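Local coordinates for lipoteichoic acid primase (Listeria monocytogenes, PDB 4UOP), which belongs, in its extracellular catalytic domain, to the sulfatase-like family of metal-dependent enzymes and carries a bound magnesium ion, at residues B[68-72]-B[287-291]; B[306-312]-B[401-405]. All blocks are in the same frame, centred on the assembly; numbering follows the deposited sequence.

Contact 1 (B[68-72]-B[287-291])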
ATOM      1  N   PHE B  68       8.942 -16.668  -8.538  1.00 17.11           N
ATOM      2  CA  PHE B  68       9.629 -17.847  -7.993  1.00 17.64           C
ATOM      3  C   PHE B  68       9.734 -17.725  -6.455  1.00 18.79           C
ATOM      4  O   PHE B  68      10.168 -16.684  -5.947  1.00 18.59           O
ATOM      5  CB  PHE B  68      11.042 -17.984  -8.567  1.00 17.78           C
ATOM      6  CG  PHE B  68      11.130 -18.655  -9.923  1.00 17.82           C
ATOM      7  CD1 PHE B  68      10.401 -18.190 -11.004  1.00 17.21           C
ATOM      8  CD2 PHE B  68      12.011 -19.714 -10.132  1.00 18.81           C
ATOM      9  CE1 PHE B  68      10.518 -18.792 -12.253  1.00 17.19           C
ATOM     10  CE2 PHE B  68      12.136 -20.317 -11.378  1.00 18.98           C
ATOM     11  CZ  PHE B  68      11.403 -19.837 -12.446  1.00 18.02           C
ATOM     12  N   GLN B  69       9.358 -18.780  -5.731  1.00 18.31           N
ATOM     13  CA  GLN B  69       9.514 -18.824  -4.271  1.00 17.18           C
ATOM     14  C   GLN B  69      10.187 -20.124  -3.877  1.00 17.44           C
ATOM     15  O   GLN B  69       9.931 -21.180  -4.461  1.00 16.71           O
ATOM     16  CB  GLN B  69       8.179 -18.648  -3.540  1.00 18.44           C
ATOM     17  CG  GLN B  69       7.115 -19.683  -3.877  1.00 18.31           C
ATOM     18  CD  GLN B  69       5.744 -19.226  -3.431  1.00 18.31           C
ATOM     19  OE1 GLN B  69       5.134 -18.381  -4.079  1.00 19.43           O
ATOM     20  NE2 GLN B  69       5.256 -19.770  -2.308  1.00 17.87           N
ATOM     21  N   ARG B  70      11.039 -20.048  -2.866  1.00 15.88           N
ATOM     22  CA  ARG B  70      11.904 -21.167  -2.519  1.00 16.32           C
ATOM     23  C   ARG B  70      11.152 -22.444  -2.166  1.00 16.87           C
ATOM     24  O   ARG B  70      11.619 -23.530  -2.515  1.00 18.48           O
ATOM     25  CB  ARG B  70      12.868 -20.793  -1.390  1.00 16.54           C
ATOM     26  CG  ARG B  70      13.974 -21.813  -1.156  1.00 17.24           C
ATOM     27  CD  ARG B  70      14.699 -22.159  -2.439  1.00 19.07           C
ATOM     28  NE  ARG B  70      15.939 -22.907  -2.245  1.00 20.65           N
ATOM     29  CZ  ARG B  70      16.535 -23.652  -3.182  1.00 23.34           C
ATOM     30  NH1 ARG B  70      15.976 -23.821  -4.388  1.00 23.49           N
ATOM     31  NH2 ARG B  70      17.691 -24.254  -2.909  1.00 24.07           N
ATOM     32  N   ASN B  71      10.011 -22.333  -1.485  1.00 16.40           N
ATOM     33  CA  ASN B  71       9.258 -23.539  -1.092  1.00 17.36           C
ATOM     34  C   ASN B  71       8.474 -24.184  -2.242  1.00 18.73           C
ATOM     35  O   ASN B  71       7.838 -25.237  -2.067  1.00 17.93           O
ATOM     36  CB  ASN B  71       8.385 -23.297   0.144  1.00 17.99           C
ATOM     37  CG  ASN B  71       7.266 -22.300  -0.071  1.00 17.88           C
ATOM     38  OD1 ASN B  71       6.906 -21.941  -1.189  1.00 18.66           O
ATOM     39  ND2 ASN B  71       6.681 -21.862   1.029  1.00 19.53           N
ATOM     40  N   LEU B  72       8.532 -23.576  -3.421  1.00 18.72           N
ATOM     41  CA  LEU B  72       8.033 -24.227  -4.642  1.00 19.79           C
ATOM     42  C   LEU B  72       9.117 -24.332  -5.713  1.00 20.78           C
ATOM     43  O   LEU B  72       8.854 -24.173  -6.896  1.00 25.31           O
ATOM     44  CB  LEU B  72       6.801 -23.481  -5.161  1.00 19.90           C
ATOM     45  CG  LEU B  72       5.604 -23.463  -4.201  1.00 20.38           C
ATOM     46  CD1 LEU B  72       4.523 -22.534  -4.720  1.00 20.33           C
ATOM     47  CD2 LEU B  72       5.031 -24.862  -3.994  1.00 21.94           C
ATOM     48  N   ILE B 287       4.280 -15.773  -4.701  1.00 18.46           N
ATOM     49  CA  ILE B 287       2.954 -15.531  -5.230  1.00 20.07           C
ATOM     50  C   ILE B 287       1.902 -16.497  -4.668  1.00 20.95           C
ATOM     51  O   ILE B 287       0.725 -16.159  -4.644  1.00 21.77           O
ATOM     52  CB  ILE B 287       2.972 -15.538  -6.784  1.00 21.18           C
ATOM     53  CG1 ILE B 287       1.719 -14.873  -7.361  1.00 23.18           C
ATOM     54  CG2 ILE B 287       3.143 -16.947  -7.326  1.00 22.16           C
ATOM     55  CD1 ILE B 287       1.464 -13.470  -6.845  1.00 24.13           C
ATOM     56  N   ILE B 288       2.323 -17.674  -4.214  1.00 21.24           N
ATOM     57  CA  ILE B 288       1.400 -18.684  -3.689  1.00 22.90           C
ATOM     58  C   ILE B 288       1.434 -18.642  -2.162  1.00 23.16           C
ATOM     59  O   ILE B 288       2.488 -18.832  -1.541  1.00 21.51           O
ATOM     60  CB  ILE B 288       1.792 -20.091  -4.178  1.00 22.77           C
ATOM     61  CG1 ILE B 288       1.914 -20.144  -5.717  1.00 23.80           C
ATOM     62  CG2 ILE B 288       0.826 -21.132  -3.625  1.00 23.99           C
ATOM     63  CD1 ILE B 288       0.630 -19.886  -6.501  1.00 24.66           C
ATOM     64  N   LYS B 289       0.288 -18.358  -1.555  1.00 24.19           N
ATOM     65  CA  LYS B 289       0.162 -18.451  -0.104  1.00 27.11           C
ATOM     66  C   LYS B 289      -0.068 -19.918   0.230  1.00 26.35           C
ATOM     67  O   LYS B 289      -1.184 -20.436   0.049  1.00 25.11           O
ATOM     68  CB  LYS B 289      -0.981 -17.581   0.400  1.00 30.59           C
ATOM     69  CG  LYS B 289      -0.780 -16.110   0.113  1.00 35.52           C
ATOM     70  CD  LYS B 289      -1.289 -15.249   1.256  1.00 41.06           C
ATOM     71  CE  LYS B 289      -0.961 -13.781   1.034  1.00 44.31           C
ATOM     72  NZ  LYS B 289      -1.806 -13.171  -0.027  1.00 45.92           N
ATOM     73  N   THR B 290       0.985 -20.598   0.673  1.00 24.33           N
ATOM     74  CA  THR B 290       0.957 -22.056   0.728  1.00 25.74           C
ATOM     75  C   THR B 290       0.016 -22.566   1.819  1.00 28.74           C
ATOM     76  O   THR B 290      -0.532 -23.655   1.680  1.00 28.19           O
ATOM     77  CB  THR B 290       2.354 -22.677   0.909  1.00 25.32           C
ATOM     78  OG1 THR B 290       3.004 -22.079   2.043  1.00 25.91           O
ATOM     79  CG2 THR B 290       3.201 -22.461  -0.343  1.00 25.21           C
ATOM     80  N   ASP B 291      -0.171 -21.793   2.887  1.00 30.67           N
ATOM     81  CA  ASP B 291      -1.099 -22.195   3.949  1.00 34.50           C
ATOM     82  C   ASP B 291      -2.567 -22.096   3.507  1.00 34.30           C
ATOM     83  O   ASP B 291      -3.429 -22.696   4.142  1.00 36.01           O
ATOM     84  CB  ASP B 291      -0.831 -21.441   5.274  1.00 38.92           C
ATOM     85  CG  ASP B 291      -1.046 -19.942   5.174  1.00 43.12           C
ATOM     86  OD1 ASP B 291      -1.859 -19.494   4.324  1.00 48.71           O
ATOM     87  OD2 ASP B 291      -0.372 -19.205   5.959  1.00 51.54           O
TER

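Contact 2 (B[306-312]-B[401-405])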
ATOM      1  N   GLN B 306      11.901 -25.953   5.299  1.00 22.69           N
ATOM      2  CA  GLN B 306      10.743 -25.241   5.791  1.00 21.55           C
ATOM      3  C   GLN B 306      11.072 -24.414   7.016  1.00 22.03           C
ATOM      4  O   GLN B 306      11.764 -24.878   7.934  1.00 21.59           O
ATOM      5  CB  GLN B 306       9.636 -26.243   6.143  1.00 22.43           C
ATOM      6  CG  GLN B 306       8.388 -25.654   6.766  1.00 23.17           C
ATOM      7  CD  GLN B 306       7.327 -26.712   7.082  1.00 24.12           C
ATOM      8  OE1 GLN B 306       7.623 -27.902   7.140  1.00 25.94           O
ATOM      9  NE2 GLN B 306       6.099 -26.279   7.281  1.00 24.58           N
ATOM     10  N   LEU B 307      10.548 -23.198   7.032  1.00 21.53           N
ATOM     11  CA  LEU B 307      10.480 -22.410   8.241  1.00 22.26           C
ATOM     12  C   LEU B 307       9.054 -22.543   8.786  1.00 23.30           C
ATOM     13  O   LEU B 307       8.066 -22.245   8.094  1.00 22.05           O
ATOM     14  CB  LEU B 307      10.811 -20.950   7.951  1.00 21.97           C
ATOM     15  CG  LEU B 307      12.049 -20.668   7.099  1.00 22.04           C
ATOM     16  CD1 LEU B 307      12.250 -19.168   6.974  1.00 22.16           C
ATOM     17  CD2 LEU B 307      13.303 -21.351   7.623  1.00 22.03           C
ATOM     18  N   LYS B 308       8.935 -23.003  10.021  1.00 23.47           N
ATOM     19  CA  LYS B 308       7.625 -23.196  10.623  1.00 24.79           C
ATOM     20  C   LYS B 308       7.173 -21.903  11.275  1.00 26.34           C
ATOM     21  O   LYS B 308       6.881 -21.859  12.474  1.00 25.94           O
ATOM     22  CB  LYS B 308       7.647 -24.366  11.619  1.00 26.28           C
ATOM     23  CG  LYS B 308       7.879 -25.706  10.947  1.00 28.20           C
ATOM     24  CD  LYS B 308       7.766 -26.858  11.939  1.00 31.08           C
ATOM     25  CE  LYS B 308       8.416 -28.128  11.409  1.00 34.47           C
ATOM     26  NZ  LYS B 308       8.327 -29.243  12.396  1.00 37.24           N
ATOM     27  N   ALA B 309       7.114 -20.853  10.459  1.00 25.04           N
ATOM     28  CA  ALA B 309       6.620 -19.565  10.868  1.00 26.35           C
ATOM     29  C   ALA B 309       6.102 -18.910   9.608  1.00 27.62           C
ATOM     30  O   ALA B 309       6.715 -19.052   8.551  1.00 27.16           O
ATOM     31  CB  ALA B 309       7.737 -18.739  11.481  1.00 26.86           C
ATOM     32  N   GLU B 310       4.964 -18.237   9.692  1.00 28.38           N
ATOM     33  CA  GLU B 310       4.448 -17.510   8.541  1.00 29.32           C
ATOM     34  C   GLU B 310       4.345 -16.024   8.877  1.00 27.64           C
ATOM     35  O   GLU B 310       4.054 -15.659  10.013  1.00 26.97           O
ATOM     36  CB  GLU B 310       3.118 -18.095   8.022  1.00 34.24           C
ATOM     37  CG  GLU B 310       3.232 -19.495   7.398  1.00 36.42           C
ATOM     38  CD  GLU B 310       3.719 -19.570   5.928  1.00 39.37           C
ATOM     39  OE1 GLU B 310       4.416 -18.650   5.380  1.00 32.98           O
ATOM     40  OE2 GLU B 310       3.398 -20.620   5.294  1.00 37.80           O
ATOM     41  N   PRO B 311       4.608 -15.154   7.888  1.00 26.24           N
ATOM     42  CA  PRO B 311       4.814 -15.497   6.474  1.00 25.82           C
ATOM     43  C   PRO B 311       6.253 -15.822   6.072  1.00 24.35           C
ATOM     44  O   PRO B 311       6.557 -15.838   4.875  1.00 25.10           O
ATOM     45  CB  PRO B 311       4.337 -14.243   5.765  1.00 25.34           C
ATOM     46  CG  PRO B 311       4.772 -13.156   6.682  1.00 25.54           C
ATOM     47  CD  PRO B 311       4.570 -13.696   8.076  1.00 25.36           C
ATOM     48  N   ALA B 312       7.117 -16.104   7.052  1.00 23.20           N
ATOM     49  CA  ALA B 312       8.516 -16.358   6.795  1.00 21.37           C
ATOM     50  C   ALA B 312       8.725 -17.412   5.727  1.00 21.03           C
ATOM     51  O   ALA B 312       9.523 -17.205   4.814  1.00 19.84           O
ATOM     52  CB  ALA B 312       9.245 -16.767   8.078  1.00 22.23           C
ATOM     53  N   THR B 401       8.981 -16.126  16.812  1.00 20.53           N
ATOM     54  CA  THR B 401       8.758 -17.525  16.516  1.00 20.97           C
ATOM     55  C   THR B 401      10.006 -18.088  15.879  1.00 20.01           C
ATOM     56  O   THR B 401      10.438 -17.608  14.826  1.00 19.42           O
ATOM     57  CB  THR B 401       7.560 -17.687  15.564  1.00 21.87           C
ATOM     58  OG1 THR B 401       6.404 -17.071  16.145  1.00 23.66           O
ATOM     59  CG2 THR B 401       7.254 -19.154  15.312  1.00 23.39           C
ATOM     60  N   ASN B 402      10.605 -19.072  16.543  1.00 19.36           N
ATOM     61  CA  ASN B 402      11.720 -19.811  15.984  1.00 19.36           C
ATOM     62  C   ASN B 402      11.282 -20.562  14.739  1.00 19.32           C
ATOM     63  O   ASN B 402      10.132 -20.939  14.612  1.00 20.14           O
ATOM     64  CB  ASN B 402      12.264 -20.824  16.989  1.00 19.54           C
ATOM     65  CG  ASN B 402      12.912 -20.170  18.191  1.00 21.09           C
ATOM     66  OD1 ASN B 402      13.704 -19.251  18.051  1.00 22.33           O
ATOM     67  ND2 ASN B 402      12.564 -20.638  19.383  1.00 20.65           N
ATOM     68  N   TYR B 403      12.227 -20.821  13.850  1.00 19.66           N
ATOM     69  CA  TYR B 403      11.903 -21.506  12.604  1.00 20.12           C
ATOM     70  C   TYR B 403      11.559 -22.985  12.755  1.00 21.35           C
ATOM     71  O   TYR B 403      11.029 -23.586  11.822  1.00 20.72           O
ATOM     72  CB  TYR B 403      13.011 -21.308  11.578  1.00 19.69           C
ATOM     73  CG  TYR B 403      13.166 -19.880  11.115  1.00 18.64           C
ATOM     74  CD1 TYR B 403      12.097 -18.979  11.119  1.00 18.63           C
ATOM     75  CD2 TYR B 403      14.378 -19.439  10.627  1.00 19.63           C
ATOM     76  CE1 TYR B 403      12.254 -17.675  10.678  1.00 18.58           C
ATOM     77  CE2 TYR B 403      14.546 -18.143  10.179  1.00 18.97           C
ATOM     78  CZ  TYR B 403      13.489 -17.265  10.202  1.00 18.60           C
ATOM     79  OH  TYR B 403      13.686 -15.981   9.750  1.00 19.44           O
ATOM     80  N   ASP B 404      11.840 -23.575  13.921  1.00 22.73           N
ATOM     81  CA  ASP B 404      11.283 -24.892  14.246  1.00 23.67           C
ATOM     82  C   ASP B 404       9.843 -24.844  14.769  1.00 23.92           C
ATOM     83  O   ASP B 404       9.264 -25.891  15.089  1.00 25.41           O
ATOM     84  CB  ASP B 404      12.194 -25.656  15.234  1.00 24.13           C
ATOM     85  CG  ASP B 404      12.290 -24.992  16.630  1.00 25.15           C
ATOM     86  OD1 ASP B 404      11.600 -23.983  16.894  1.00 24.53           O
ATOM     87  OD2 ASP B 404      13.067 -25.510  17.468  1.00 26.67           O
ATOM     88  N   GLY B 405       9.256 -23.648  14.849  1.00 22.75           N
ATOM     89  CA  GLY B 405       7.871 -23.475  15.268  1.00 23.73           C
ATOM     90  C   GLY B 405       7.664 -23.095  16.729  1.00 23.50           C
ATOM     91  O   GLY B 405       6.558 -22.699  17.123  1.00 24.14           O
TER
HETATM   92  O   HOH W   1      10.136 -28.538  14.001  1.00 38.73           O

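Contact 1 (B[68-72]-B[287-291])
Gln69 lays its flat amide along the backbone of Ile287 and Ile288, where both ends of the group are used. Its carbonyl oxygen takes two amide hydrogens from consecutive residues. Ile287 N stands 2.8 Å from Gln69 OE1, tilted from the carbonyl plane. Ile288 N lies in that plane, on a lone pair, 2.9 Å from the same OE1. The amide nitrogen answers in the other direction. Gln69 NE2 donates to Ile288 O at 3.0 Å with an almost straight N-H...O angle of 172°, and gives its second hydrogen to Asn71 OD1 at 2.9 Å. Both acceptors lie in the amide plane of Gln69, so the group is held flat and its rotation fixed. Glutamine suits the place because it has a donor and an acceptor on one rigid plane, at the end of a chain that runs extended beyond CG to the loop opposite.

Asn71 has CG between its backbone N and carbonyl carbon (chi1 65°), a setting that turns OD1 back to Gln69, while its NH2 turns to the acids Asp313 and Asp314. Asn71 ND2 also lies 3.8 Å from Thr290 CG2; threonine offers this methyl to the contact and its hydroxyl to Asp314. Leu72 supplies a branched apolar end, its CD1 packing against Ile288 CG1 at 3.7 Å where the two side chains cross at about a right angle. Tyr250, on helix 246-271, touches both Leu72 and Ile287.

The side chain of Ile287 is about 7 Å from the magnesium ion. Four hydrogen bonds satisfy both ends of a buried amide, and three of them tie it to the backbone just after His285 of the metal site, with no charged group in the bonds across the two segments.

Contact 2 (B[306-312]-B[401-405])
Tyr403 has its ring pressed against Leu307, and these two side chains lie side by side, pointing the same way. Leu307 CD1 sits over the middle of one ring face, 3.9 Å from the centroid and only 8° off the ring normal, a CH-pi contact. The other methyl spreads over the same face, Leu307 CD2 coming within 3.7 Å of Tyr403 CD2. A branched leucine suits a flat ring, since its two methyls can both rest on it. Ala309 CB comes at the ring edge, and small Ala312 approaches obliquely, CB 4.1 Å from Tyr403 CE1. The phenol oxygen is bonded elsewhere, to Thr384 O.

Lys308 contributes its backbone and the aliphatic part of its side chain. Lys308 N donates to Tyr403 O at 2.8 Å, while Lys308 O receives a CA-H...O contact from Gly405. This lysine centres an inverse gamma turn facing the type I beta turn from Asn402 to Gly405. Its extended chain runs past Asp404 O, with Lys308 CD at 3.6 Å from that oxygen; an exposed, long-chained lysine can cover the turn and still reach solvent. Gly405 has a positive phi that glycine adopts easily, and its CA lies close beside Lys308 O.

The turn links strand 399-402 to strand 407-408 at one side of the five-stranded antiparallel sheet. Leu307 and Tyr403 both pack on Gln98 and Phe100 of strand 94-100, in the larger mixed sheet, while Ala309 and Ala312 touch Met388 of strand 387-390.

How the contacts relate
From the N terminus, strand 59-65 of the mixed sheet leads into 68-72, with 214 residues between it and 287-291, which closes contact 1. The same long loop after strand 277-283 then continues to 306-312, which opens contact 2; this is closed 88 residues later by 401-405, the end of strand 399-402 and the turn after it. The two closures thus follow in series, neither nested nor crossed. Contact 1 ties together loops leaving two strands of the mixed sheet near the metal site, and contact 2 joins the second of those loops to the antiparallel sheet. Their centres are about 14 Å apart, and they touch where Glu310 packs on Thr290 and Asp291.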